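Local coordinates for protein OxyR (Porphyromonas gingivalis, PDB 3HO7) that is the regulatory domain of a redox-sensitive LysR-family transcription regulator that probably binds DNA and activates gene expression in response to oxidants, at residues K35-L40 against I207-S212; L111-L114 against H118-R121; R150-E153 against I158-I161; R184-V189 against H219-G224. All coordinates share one frame; numbering follows the deposited sequence.

Interaction 1 of 4, residues K35-L40 against I207-S212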
loop_
_atom_site.group_PDB
_atom_site.type_symbol
_atom_site.label_atom_id
_atom_site.label_comp_id
_atom_site.label_asym_id
_atom_site.label_seq_id
_atom_site.Cartn_x
_atom_site.Cartn_y
_atom_site.Cartn_z
ATOM N N LYS A 35 -1.621 2.449 26.091
ATOM C CA LYS A 35 -1.241 2.562 27.496
ATOM C C LYS A 35 -0.865 3.983 27.925
ATOM O O LYS A 35 -1.165 4.393 29.045
ATOM C CB LYS A 35 -0.113 1.577 27.834
ATOM C CG LYS A 35 1.092 1.658 26.914
ATOM C CD LYS A 35 2.188 0.694 27.350
ATOM C CE LYS A 35 1.733 -0.756 27.251
ATOM N NZ LYS A 35 0.692 -1.093 28.264
ATOM N N GLU A 36 -0.216 4.733 27.040
ATOM C CA GLU A 36 0.221 6.092 27.374
ATOM C C GLU A 36 -0.798 7.175 27.024
ATOM O O GLU A 36 -0.852 8.218 27.679
ATOM C CB GLU A 36 1.566 6.415 26.714
ATOM C CG GLU A 36 2.738 6.484 27.684
ATOM C CD GLU A 36 3.289 5.121 28.047
ATOM O OE1 GLU A 36 3.743 4.403 27.132
ATOM O OE2 GLU A 36 3.281 4.774 29.248
ATOM N N LEU A 37 -1.598 6.935 25.991
ATOM C CA LEU A 37 -2.531 7.948 25.505
ATOM C C LEU A 37 -3.982 7.636 25.863
ATOM O O LEU A 37 -4.909 8.160 25.244
ATOM C CB LEU A 37 -2.385 8.130 23.992
ATOM C CG LEU A 37 -1.036 8.670 23.512
ATOM C CD1 LEU A 37 -1.005 8.775 21.995
ATOM C CD2 LEU A 37 -0.740 10.019 24.150
ATOM N N ALA A 38 -4.172 6.786 26.868
ATOM C CA ALA A 38 -5.511 6.438 27.329
ATOM C C ALA A 38 -6.301 7.692 27.685
ATOM O O ALA A 38 -5.799 8.579 28.374
ATOM C CB ALA A 38 -5.433 5.502 28.523
ATOM N N GLY A 39 -7.541 7.759 27.209
ATOM C CA GLY A 39 -8.398 8.912 27.460
ATOM C C GLY A 39 -8.464 9.839 26.264
ATOM O O GLY A 39 -9.186 10.836 26.277
ATOM N N LEU A 40 -7.706 9.503 25.225
ATOM C CA LEU A 40 -7.638 10.311 24.013
ATOM C C LEU A 40 -8.105 9.508 22.803
ATOM O O LEU A 40 -7.674 8.371 22.602
ATOM C CB LEU A 40 -6.204 10.793 23.784
ATOM C CG LEU A 40 -5.942 11.641 22.539
ATOM C CD1 LEU A 40 -6.352 13.085 22.782
ATOM C CD2 LEU A 40 -4.477 11.563 22.144
ATOM N N ILE A 207 6.068 13.032 20.459
ATOM C CA ILE A 207 7.444 12.876 20.000
ATOM C C ILE A 207 8.147 11.768 20.778
ATOM O O ILE A 207 8.779 10.890 20.194
ATOM C CB ILE A 207 8.240 14.185 20.121
ATOM C CG1 ILE A 207 7.644 15.253 19.200
ATOM C CG2 ILE A 207 9.712 13.946 19.797
ATOM C CD1 ILE A 207 8.360 16.588 19.261
ATOM N N GLY A 208 8.028 11.807 22.100
ATOM C CA GLY A 208 8.631 10.784 22.942
ATOM C C GLY A 208 8.129 9.387 22.634
ATOM O O GLY A 208 8.915 8.447 22.518
ATOM N N LEU A 209 6.814 9.247 22.492
ATOM C CA LEU A 209 6.212 7.937 22.260
ATOM C C LEU A 209 6.632 7.341 20.919
ATOM O O LEU A 209 6.934 6.155 20.823
ATOM C CB LEU A 209 4.685 8.016 22.351
ATOM C CG LEU A 209 4.117 8.095 23.769
ATOM C CD1 LEU A 209 2.618 8.355 23.741
ATOM C CD2 LEU A 209 4.430 6.822 24.545
ATOM N N LEU A 210 6.650 8.169 19.884
ATOM C CA LEU A 210 7.050 7.695 18.568
ATOM C C LEU A 210 8.520 7.285 18.559
ATOM O O LEU A 210 8.874 6.227 18.038
ATOM C CB LEU A 210 6.768 8.761 17.507
ATOM C CG LEU A 210 5.286 9.005 17.210
ATOM C CD1 LEU A 210 5.105 10.275 16.392
ATOM C CD2 LEU A 210 4.680 7.811 16.487
ATOM N N ARG A 211 9.371 8.117 19.150
ATOM C CA ARG A 211 10.796 7.805 19.218
ATOM C C ARG A 211 11.046 6.532 20.021
ATOM O O ARG A 211 11.940 5.752 19.698
ATOM C CB ARG A 211 11.584 8.974 19.808
ATOM C CG ARG A 211 11.498 10.257 19.000
ATOM C CD ARG A 211 12.415 11.321 19.569
ATOM N NE ARG A 211 13.812 10.897 19.540
ATOM C CZ ARG A 211 14.791 11.501 20.205
ATOM N NH1 ARG A 211 14.526 12.560 20.962
ATOM N NH2 ARG A 211 16.032 11.044 20.120
ATOM N N SER A 212 10.247 6.320 21.063
ATOM C CA SER A 212 10.385 5.130 21.895
ATOM C C SER A 212 9.861 3.890 21.176
ATOM O O SER A 212 9.988 2.771 21.674
ATOM C CB SER A 212 9.643 5.308 23.221
ATOM O OG SER A 212 8.261 5.023 23.072
#
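Glu36 and Leu37, at the C-terminal end of helix 22-36, close around the side chain of Leu209 on helix 200-211. The Glu36 chain can be followed atom by atom along this leucine. Its CB rests in front of both methyls, 3.6 Å from Leu209 CD2 and only slightly farther from CD1. CG stays over one branch, 3.6 Å from Leu209 CD2. The rotation about CB-CG (chi2 81°) then bends the chain, so that the carboxylate turns back along the leucine instead of reaching straight out. The carboxylate carbon CD lies 4.1 Å from Leu209 CD2, and OE1 returns to 3.6 Å from that methyl. The acid thus touches the leucine through its aliphatic stem and one side of its carboxylate, while the residue as a whole remains exposed. Leu209 CD1 serves the other neighbour: Leu37 CG lies 3.7 Å from it, and the two leucines run past each other in opposite directions. On the same segment as Leu209, Ser212 OG donates to Leu209 O at 2.8 Å, 31° out of the carbonyl plane, which ties Ser212 back to the residue three positions earlier. Leu37 is the first residue to leave helical geometry, and a type II turn from Leu37 to Leu40, with Gly39 at a positive phi, redirects the chain into strand 40-46. Leu209 also touches Ile32 and Trp33, and Leu37 packs on Gln137 of the second subunit. The contact joins the end of helix 22-36, where the chain turns into strand 40-46, to helix 200-211, within the alpha/beta periplasmic-binding-protein-type regulatory domain of LysR proteins.

Interaction 2 of 4, residues L111-L114 against H118-R121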
loop_
_atom_site.group_PDB
_atom_site.type_symbol
_atom_site.label_atom_id
_atom_site.label_comp_id
_atom_site.label_asym_id
_atom_site.label_seq_id
_atom_site.Cartn_x
_atom_site.Cartn_y
_atom_site.Cartn_z
ATOM N N LEU A 111 13.970 -1.041 -12.656
ATOM C CA LEU A 111 13.919 -0.377 -11.359
ATOM C C LEU A 111 12.523 0.175 -11.092
ATOM O O LEU A 111 11.910 0.788 -11.968
ATOM C CB LEU A 111 14.943 0.760 -11.316
ATOM C CG LEU A 111 15.021 1.603 -10.045
ATOM C CD1 LEU A 111 15.491 0.749 -8.876
ATOM C CD2 LEU A 111 15.944 2.797 -10.246
ATOM N N TRP A 112 12.013 -0.058 -9.887
ATOM C CA TRP A 112 10.713 0.475 -9.510
ATOM C C TRP A 112 10.935 1.559 -8.470
ATOM O O TRP A 112 11.454 1.295 -7.391
ATOM C CB TRP A 112 9.823 -0.624 -8.933
ATOM C CG TRP A 112 9.697 -1.820 -9.820
ATOM C CD1 TRP A 112 10.244 -3.051 -9.617
ATOM C CD2 TRP A 112 8.983 -1.898 -11.058
ATOM N NE1 TRP A 112 9.913 -3.893 -10.649
ATOM C CE2 TRP A 112 9.140 -3.208 -11.548
ATOM C CE3 TRP A 112 8.227 -0.987 -11.800
ATOM C CZ2 TRP A 112 8.567 -3.630 -12.743
ATOM C CZ3 TRP A 112 7.662 -1.406 -12.985
ATOM C CH2 TRP A 112 7.833 -2.717 -13.446
ATOM N N LEU A 113 10.531 2.778 -8.797
ATOM C CA LEU A 113 10.737 3.899 -7.898
ATOM C C LEU A 113 9.425 4.535 -7.491
ATOM O O LEU A 113 8.590 4.850 -8.333
ATOM C CB LEU A 113 11.637 4.950 -8.549
ATOM C CG LEU A 113 13.061 4.527 -8.909
ATOM C CD1 LEU A 113 13.794 5.665 -9.594
ATOM C CD2 LEU A 113 13.821 4.065 -7.679
ATOM N N LEU A 114 9.246 4.729 -6.193
ATOM C CA LEU A 114 8.061 5.401 -5.711
ATOM C C LEU A 114 8.243 6.879 -6.007
ATOM O O LEU A 114 9.267 7.463 -5.670
ATOM C CB LEU A 114 7.899 5.179 -4.207
ATOM C CG LEU A 114 7.657 3.735 -3.764
ATOM C CD1 LEU A 114 7.909 3.568 -2.274
ATOM C CD2 LEU A 114 6.250 3.291 -4.127
ATOM N N HIS A 118 10.581 7.386 -3.007
ATOM C CA HIS A 118 11.996 7.467 -3.364
ATOM C C HIS A 118 12.366 8.797 -4.001
ATOM O O HIS A 118 13.492 9.270 -3.855
ATOM C CB HIS A 118 12.375 6.340 -4.327
ATOM C CG HIS A 118 12.010 4.977 -3.836
ATOM N ND1 HIS A 118 11.230 4.107 -4.567
ATOM C CD2 HIS A 118 12.311 4.336 -2.683
ATOM C CE1 HIS A 118 11.074 2.983 -3.887
ATOM N NE2 HIS A 118 11.717 3.100 -2.739
ATOM N N CYS A 119 11.419 9.395 -4.718
ATOM C CA CYS A 119 11.725 10.561 -5.534
ATOM C C CYS A 119 10.976 11.824 -5.119
ATOM O O CYS A 119 10.664 12.672 -5.958
ATOM C CB CYS A 119 11.475 10.247 -7.012
ATOM S SG CYS A 119 12.478 8.876 -7.634
ATOM N N PHE A 120 10.691 11.957 -3.828
ATOM C CA PHE A 120 10.133 13.201 -3.324
ATOM C C PHE A 120 11.234 14.248 -3.361
ATOM O O PHE A 120 12.192 14.182 -2.589
ATOM C CB PHE A 120 9.599 13.035 -1.902
ATOM C CG PHE A 120 8.955 14.276 -1.351
ATOM C CD1 PHE A 120 7.711 14.685 -1.801
ATOM C CD2 PHE A 120 9.593 15.032 -0.382
ATOM C CE1 PHE A 120 7.115 15.825 -1.296
ATOM C CE2 PHE A 120 9.003 16.173 0.127
ATOM C CZ PHE A 120 7.762 16.570 -0.331
ATOM N N ARG A 121 11.101 15.208 -4.269
ATOM C CA ARG A 121 12.177 16.147 -4.536
ATOM C C ARG A 121 13.437 15.348 -4.852
ATOM O O ARG A 121 14.502 15.580 -4.279
ATOM C CB ARG A 121 12.392 17.083 -3.344
ATOM C CG ARG A 121 11.134 17.832 -2.929
ATOM C CD ARG A 121 11.454 19.147 -2.237
ATOM N NE ARG A 121 11.828 18.969 -0.836
ATOM C CZ ARG A 121 10.966 19.014 0.175
ATOM N NH1 ARG A 121 9.678 19.222 -0.062
ATOM N NH2 ARG A 121 11.389 18.847 1.422
#
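The imidazole of His118 folds back against the backbone of Leu113 and Leu114. With CG anti to its own carbonyl carbon and beside N (chi1 -53°), the ring is carried to the amide of Leu114, whose N-H points almost straight at ND1 with N and ND1 2.6 Å apart. The donor is tilted 26° from the ring plane. Because ND1 accepts here while NE2 meets Phe160 O, the proton probably sits on NE2. Leu114 adopts the same kind of first torsion, which places its branched end over the ring: CD1 makes a CH-pi contact 4.0 Å from the centroid of the His118 ring, and Leu114 CG lies 3.5 Å from CE1. Leu113 meets the ring at its edge, through CA 3.4 Å from His118 ND1. The carbonyl oxygen of Leu114 takes two donors, His118 N and Cys119 N, each at 3.0 Å; Cys119 N lies nearly in line with the C=O bond, though bent at its hydrogen, whereas His118 N comes from above the carbonyl plane. Leu113 CD1 touches Cys119 SG at 4.0 Å, and this sulfur is bonded to Cys128 in a disulfide, consistent with an oxidised redox switch. The loop runs beside strand 158-162, held by a backbone hydrogen bond from Trp112 N to Ile158 O, while Leu114 packs on Met145 and Phe148 of helix 145-153 and the disulfide leads to helix 125-128.

Interaction 3 of 4, residues R150-E153 against I158-I161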
loop_
_atom_site.group_PDB
_atom_site.type_symbol
_atom_site.label_atom_id
_atom_site.label_comp_id
_atom_site.label_asym_id
_atom_site.label_seq_id
_atom_site.Cartn_x
_atom_site.Cartn_y
_atom_site.Cartn_z
ATOM N N ARG A 150 6.124 -6.987 -4.208
ATOM C CA ARG A 150 5.521 -8.173 -4.792
ATOM C C ARG A 150 6.168 -8.460 -6.146
ATOM O O ARG A 150 6.385 -9.614 -6.507
ATOM C CB ARG A 150 4.008 -8.001 -4.937
ATOM C CG ARG A 150 3.262 -7.806 -3.620
ATOM C CD ARG A 150 3.419 -9.004 -2.700
ATOM N NE ARG A 150 4.594 -8.873 -1.846
ATOM C CZ ARG A 150 4.628 -8.141 -0.735
ATOM N NH1 ARG A 150 5.739 -8.072 -0.016
ATOM N NH2 ARG A 150 3.548 -7.478 -0.345
ATOM N N LEU A 151 6.491 -7.402 -6.883
ATOM C CA LEU A 151 7.119 -7.566 -8.193
ATOM C C LEU A 151 8.507 -8.172 -8.042
ATOM O O LEU A 151 8.855 -9.144 -8.714
ATOM C CB LEU A 151 7.202 -6.227 -8.929
ATOM C CG LEU A 151 5.890 -5.701 -9.512
ATOM C CD1 LEU A 151 6.034 -4.248 -9.947
ATOM C CD2 LEU A 151 5.444 -6.578 -10.665
ATOM N N VAL A 152 9.298 -7.596 -7.144
ATOM C CA VAL A 152 10.653 -8.073 -6.907
ATOM C C VAL A 152 10.661 -9.532 -6.461
ATOM O O VAL A 152 11.456 -10.334 -6.946
ATOM C CB VAL A 152 11.382 -7.204 -5.866
ATOM C CG1 VAL A 152 12.752 -7.786 -5.552
ATOM C CG2 VAL A 152 11.503 -5.773 -6.367
ATOM N N GLU A 153 9.765 -9.875 -5.542
ATOM C CA GLU A 153 9.690 -11.236 -5.025
ATOM C C GLU A 153 9.319 -12.245 -6.112
ATOM O O GLU A 153 9.571 -13.441 -5.976
ATOM C CB GLU A 153 8.708 -11.301 -3.854
ATOM C CG GLU A 153 9.123 -10.431 -2.676
ATOM C CD GLU A 153 7.987 -10.174 -1.708
ATOM O OE1 GLU A 153 6.887 -10.731 -1.918
ATOM O OE2 GLU A 153 8.195 -9.407 -0.743
ATOM N N ILE A 158 14.006 -4.512 -9.370
ATOM C CA ILE A 158 14.561 -4.040 -8.119
ATOM C C ILE A 158 13.788 -2.836 -7.602
ATOM O O ILE A 158 13.208 -2.075 -8.376
ATOM C CB ILE A 158 16.033 -3.623 -8.310
ATOM C CG1 ILE A 158 16.912 -4.853 -8.557
ATOM C CG2 ILE A 158 16.516 -2.804 -7.123
ATOM C CD1 ILE A 158 18.389 -4.536 -8.695
ATOM N N THR A 159 13.803 -2.674 -6.283
ATOM C CA THR A 159 13.170 -1.544 -5.617
ATOM C C THR A 159 13.892 -1.278 -4.301
ATOM O O THR A 159 14.806 -2.014 -3.928
ATOM C CB THR A 159 11.682 -1.811 -5.337
ATOM O OG1 THR A 159 11.031 -0.583 -4.986
ATOM C CG2 THR A 159 11.524 -2.807 -4.199
ATOM N N PHE A 160 13.484 -0.227 -3.597
ATOM C CA PHE A 160 14.110 0.122 -2.328
ATOM C C PHE A 160 13.108 0.087 -1.181
ATOM O O PHE A 160 12.021 0.654 -1.278
ATOM C CB PHE A 160 14.786 1.489 -2.430
ATOM C CG PHE A 160 15.888 1.534 -3.451
ATOM C CD1 PHE A 160 16.962 0.664 -3.363
ATOM C CD2 PHE A 160 15.850 2.441 -4.497
ATOM C CE1 PHE A 160 17.982 0.694 -4.303
ATOM C CE2 PHE A 160 16.868 2.477 -5.439
ATOM C CZ PHE A 160 17.934 1.601 -5.342
ATOM N N ILE A 161 13.473 -0.589 -0.097
ATOM C CA ILE A 161 12.578 -0.716 1.051
ATOM C C ILE A 161 13.168 -0.084 2.308
ATOM O O ILE A 161 14.383 0.011 2.450
ATOM C CB ILE A 161 12.214 -2.186 1.335
ATOM C CG1 ILE A 161 13.460 -2.997 1.685
ATOM C CG2 ILE A 161 11.508 -2.800 0.135
ATOM C CD1 ILE A 161 13.148 -4.399 2.180
#
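After helix 145-153 the chain reverses into strand 158-162, bringing the CA atoms of Val152 and Ile158 to 5.7 Å, and no hydrogen bond joins the two segments. One methyl carries the contact: Val152 CG2 lies 3.7 Å from Thr159 CG2, the two side chains meeting at a slant. The same Val152 methyl also sits over the peptide link that leads into Thr159, 3.9 Å from Ile158 C and equally far from Thr159 N. Ile158 therefore takes part through its main chain, since its side chain points away. The torsion of Val152 (chi1 175°) sets CG1 anti to the backbone N and CG2 beside it, and CG2 reaches the strand. In Thr159 the hydroxyl lies anti to N instead, where OG1 is hydrogen-bonded to Trp112 O, and the methyl is left to face the valine. Along the helix, Arg150 grips Glu153 side-on with two nitrogens. NH1 donates to Glu153 OE2 at 2.9 Å, nearly straight, and NE donates to Glu153 OE1 at 3.0 Å from above the carboxylate plane. Glu153 OE2 is also met by Tyr88 OH and Gln173 NE2, and Tyr88 packs on both Val152 and Thr159. Arg150 packs on Gln168 of the second subunit. Here a short connection joins the helix to the domain's mixed sheet, where strand 158-162 runs antiparallel to strand 75-89. The chemistry is thus divided: van der Waals contact alone joins helix to strand, whereas the polar groups are paired along the helix or with residues beyond, and the guanidinium probably balances the charge of Glu153.

Interaction 4 of 4, residues R184-V189 against H219-G224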
loop_
_atom_site.group_PDB
_atom_site.type_symbol
_atom_site.label_atom_id
_atom_site.label_comp_id
_atom_site.label_asym_id
_atom_site.label_seq_id
_atom_site.Cartn_x
_atom_site.Cartn_y
_atom_site.Cartn_z
ATOM N N ARG A 184 25.657 5.022 3.186
ATOM C CA ARG A 184 24.342 4.422 3.002
ATOM C C ARG A 184 23.233 5.471 3.067
ATOM O O ARG A 184 23.213 6.309 3.970
ATOM C CB ARG A 184 24.105 3.328 4.045
ATOM C CG ARG A 184 25.145 2.220 4.021
ATOM C CD ARG A 184 24.821 1.129 5.026
ATOM N NE ARG A 184 25.898 0.150 5.110
ATOM C CZ ARG A 184 26.984 0.304 5.859
ATOM N NH1 ARG A 184 27.134 1.399 6.592
ATOM N NH2 ARG A 184 27.918 -0.636 5.876
ATOM N N PRO A 185 22.304 5.425 2.104
ATOM C CA PRO A 185 21.207 6.382 2.046
ATOM C C PRO A 185 20.227 6.209 3.200
ATOM O O PRO A 185 19.832 5.087 3.521
ATOM C CB PRO A 185 20.523 6.051 0.716
ATOM C CG PRO A 185 20.888 4.638 0.439
ATOM C CD PRO A 185 22.266 4.465 0.988
ATOM N N VAL A 186 19.847 7.321 3.819
ATOM C CA VAL A 186 18.846 7.304 4.874
ATOM C C VAL A 186 17.826 8.414 4.654
ATOM O O VAL A 186 18.158 9.487 4.149
ATOM C CB VAL A 186 19.473 7.499 6.269
ATOM C CG1 VAL A 186 20.747 6.683 6.391
ATOM C CG2 VAL A 186 19.753 8.972 6.523
ATOM N N ARG A 187 16.582 8.146 5.032
ATOM C CA ARG A 187 15.582 9.198 5.076
ATOM C C ARG A 187 15.350 9.566 6.531
ATOM O O ARG A 187 15.672 8.793 7.434
ATOM C CB ARG A 187 14.270 8.750 4.429
ATOM C CG ARG A 187 13.460 7.778 5.262
ATOM C CD ARG A 187 12.157 7.454 4.567
ATOM N NE ARG A 187 11.423 6.399 5.251
ATOM C CZ ARG A 187 10.263 5.913 4.825
ATOM N NH1 ARG A 187 9.716 6.394 3.717
ATOM N NH2 ARG A 187 9.656 4.949 5.503
ATOM N N GLU A 188 14.804 10.753 6.758
ATOM C CA GLU A 188 14.492 11.185 8.110
ATOM C C GLU A 188 12.988 11.169 8.314
ATOM O O GLU A 188 12.244 11.783 7.551
ATOM C CB GLU A 188 15.055 12.581 8.379
ATOM C CG GLU A 188 14.493 13.664 7.476
ATOM C CD GLU A 188 15.144 15.011 7.707
ATOM O OE1 GLU A 188 15.359 15.379 8.882
ATOM O OE2 GLU A 188 15.446 15.703 6.710
ATOM N N VAL A 189 12.545 10.441 9.333
ATOM C CA VAL A 189 11.141 10.415 9.700
ATOM C C VAL A 189 10.917 11.484 10.762
ATOM O O VAL A 189 11.585 11.488 11.793
ATOM C CB VAL A 189 10.728 9.032 10.239
ATOM C CG1 VAL A 189 9.255 9.023 10.611
ATOM C CG2 VAL A 189 11.025 7.952 9.205
ATOM N N HIS A 219 17.855 6.839 16.450
ATOM C CA HIS A 219 17.617 8.224 16.846
ATOM C C HIS A 219 18.711 9.155 16.335
ATOM O O HIS A 219 18.507 10.362 16.226
ATOM C CB HIS A 219 17.480 8.356 18.366
ATOM C CG HIS A 219 16.289 7.648 18.934
ATOM N ND1 HIS A 219 16.209 7.274 20.258
ATOM C CD2 HIS A 219 15.136 7.234 18.355
ATOM C CE1 HIS A 219 15.054 6.669 20.473
ATOM N NE2 HIS A 219 14.385 6.631 19.335
ATOM N N LYS A 220 19.870 8.588 16.017
ATOM C CA LYS A 220 21.001 9.378 15.544
ATOM C C LYS A 220 21.637 8.768 14.299
ATOM O O LYS A 220 21.658 7.549 14.135
ATOM C CB LYS A 220 22.055 9.521 16.645
ATOM C CG LYS A 220 21.585 10.289 17.865
ATOM C CD LYS A 220 22.705 10.423 18.890
ATOM C CE LYS A 220 22.250 11.195 20.121
ATOM N NZ LYS A 220 23.312 11.270 21.165
ATOM N N LEU A 221 22.156 9.628 13.428
ATOM C CA LEU A 221 22.841 9.178 12.225
ATOM C C LEU A 221 24.087 8.387 12.606
ATOM O O LEU A 221 24.983 8.907 13.276
ATOM C CB LEU A 221 23.221 10.371 11.347
ATOM C CG LEU A 221 23.839 10.052 9.984
ATOM C CD1 LEU A 221 22.838 9.307 9.112
ATOM C CD2 LEU A 221 24.311 11.328 9.299
ATOM N N GLN A 222 24.137 7.128 12.185
ATOM C CA GLN A 222 25.259 6.260 12.513
ATOM C C GLN A 222 26.360 6.370 11.468
ATOM O O GLN A 222 26.084 6.467 10.272
ATOM C CB GLN A 222 24.793 4.808 12.632
ATOM C CG GLN A 222 23.760 4.581 13.723
ATOM C CD GLN A 222 24.307 4.875 15.105
ATOM O OE1 GLN A 222 25.517 4.831 15.325
ATOM N NE2 GLN A 222 23.417 5.176 16.044
ATOM N N THR A 223 27.607 6.358 11.926
ATOM C CA THR A 223 28.749 6.429 11.025
ATOM C C THR A 223 28.557 5.475 9.850
ATOM O O THR A 223 28.263 4.293 10.038
ATOM C CB THR A 223 30.061 6.082 11.751
ATOM O OG1 THR A 223 30.178 6.882 12.935
ATOM C CG2 THR A 223 31.257 6.342 10.846
ATOM N N GLY A 224 28.716 5.995 8.637
ATOM C CA GLY A 224 28.542 5.190 7.433
ATOM C C GLY A 224 27.220 5.474 6.749
ATOM O O GLY A 224 26.949 4.962 5.662
#
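A parallel strand pair begins here: Arg184, at the start of strand 184-194, receives Gly224, the residue that leads into the C-terminal strand 225-227. The backbone N-H of Arg184 points at Gly224 O in the carbonyl plane, with N and O 2.8 Å apart and an N-H...O angle of 167°. The Arg184 side chain leans over the same oxygen. CB lies 3.7 Å from Gly224 O, and the first torsion (chi1 -58°), with CG beside the backbone N, keeps CG at the same distance. From there the chain extends to NE, and a turn about the last torsion brings NH1 obliquely back to 3.7 Å from Gly224 O, too far for a hydrogen bond. Gly224 has a positive phi (104°), a backbone conformation that glycine adopts readily. Farther along, Val186 CG2 and Leu221 CD1 meet at 4.0 Å; this is looser, apolar contact, slanting between strand and incoming loop. Beyond Gly224, Arg184 and Val186 continue with backbone hydrogen bonds to His226, and Val186 also with Ala228. The arrangement is that of a C-terminal segment added as a parallel strand to the sheet of the domain.

Overall arrangement
From the N terminus, residues 35-40 are the first to be met, and their partner, 207-212, arrives only after 166 residues. The long loop of interaction 1 thus encloses interactions 2 and 3 completely. These two are short, local closures in series, joined to each other through Trp112 with Ile158 and His118 with Phe160; they tie the disulfide loop to helix 145-153 and strand 158-162, across the chain's centre from interaction 1. Interaction 4 crosses interaction 1: its segment 184-189, on strand 184-194, lies within that loop and its loop segment 219-224 beyond it, and Arg211 O to His219 NE2 connects the two. The two pairs do not touch, although interactions 3 and 4 reach the same sheet.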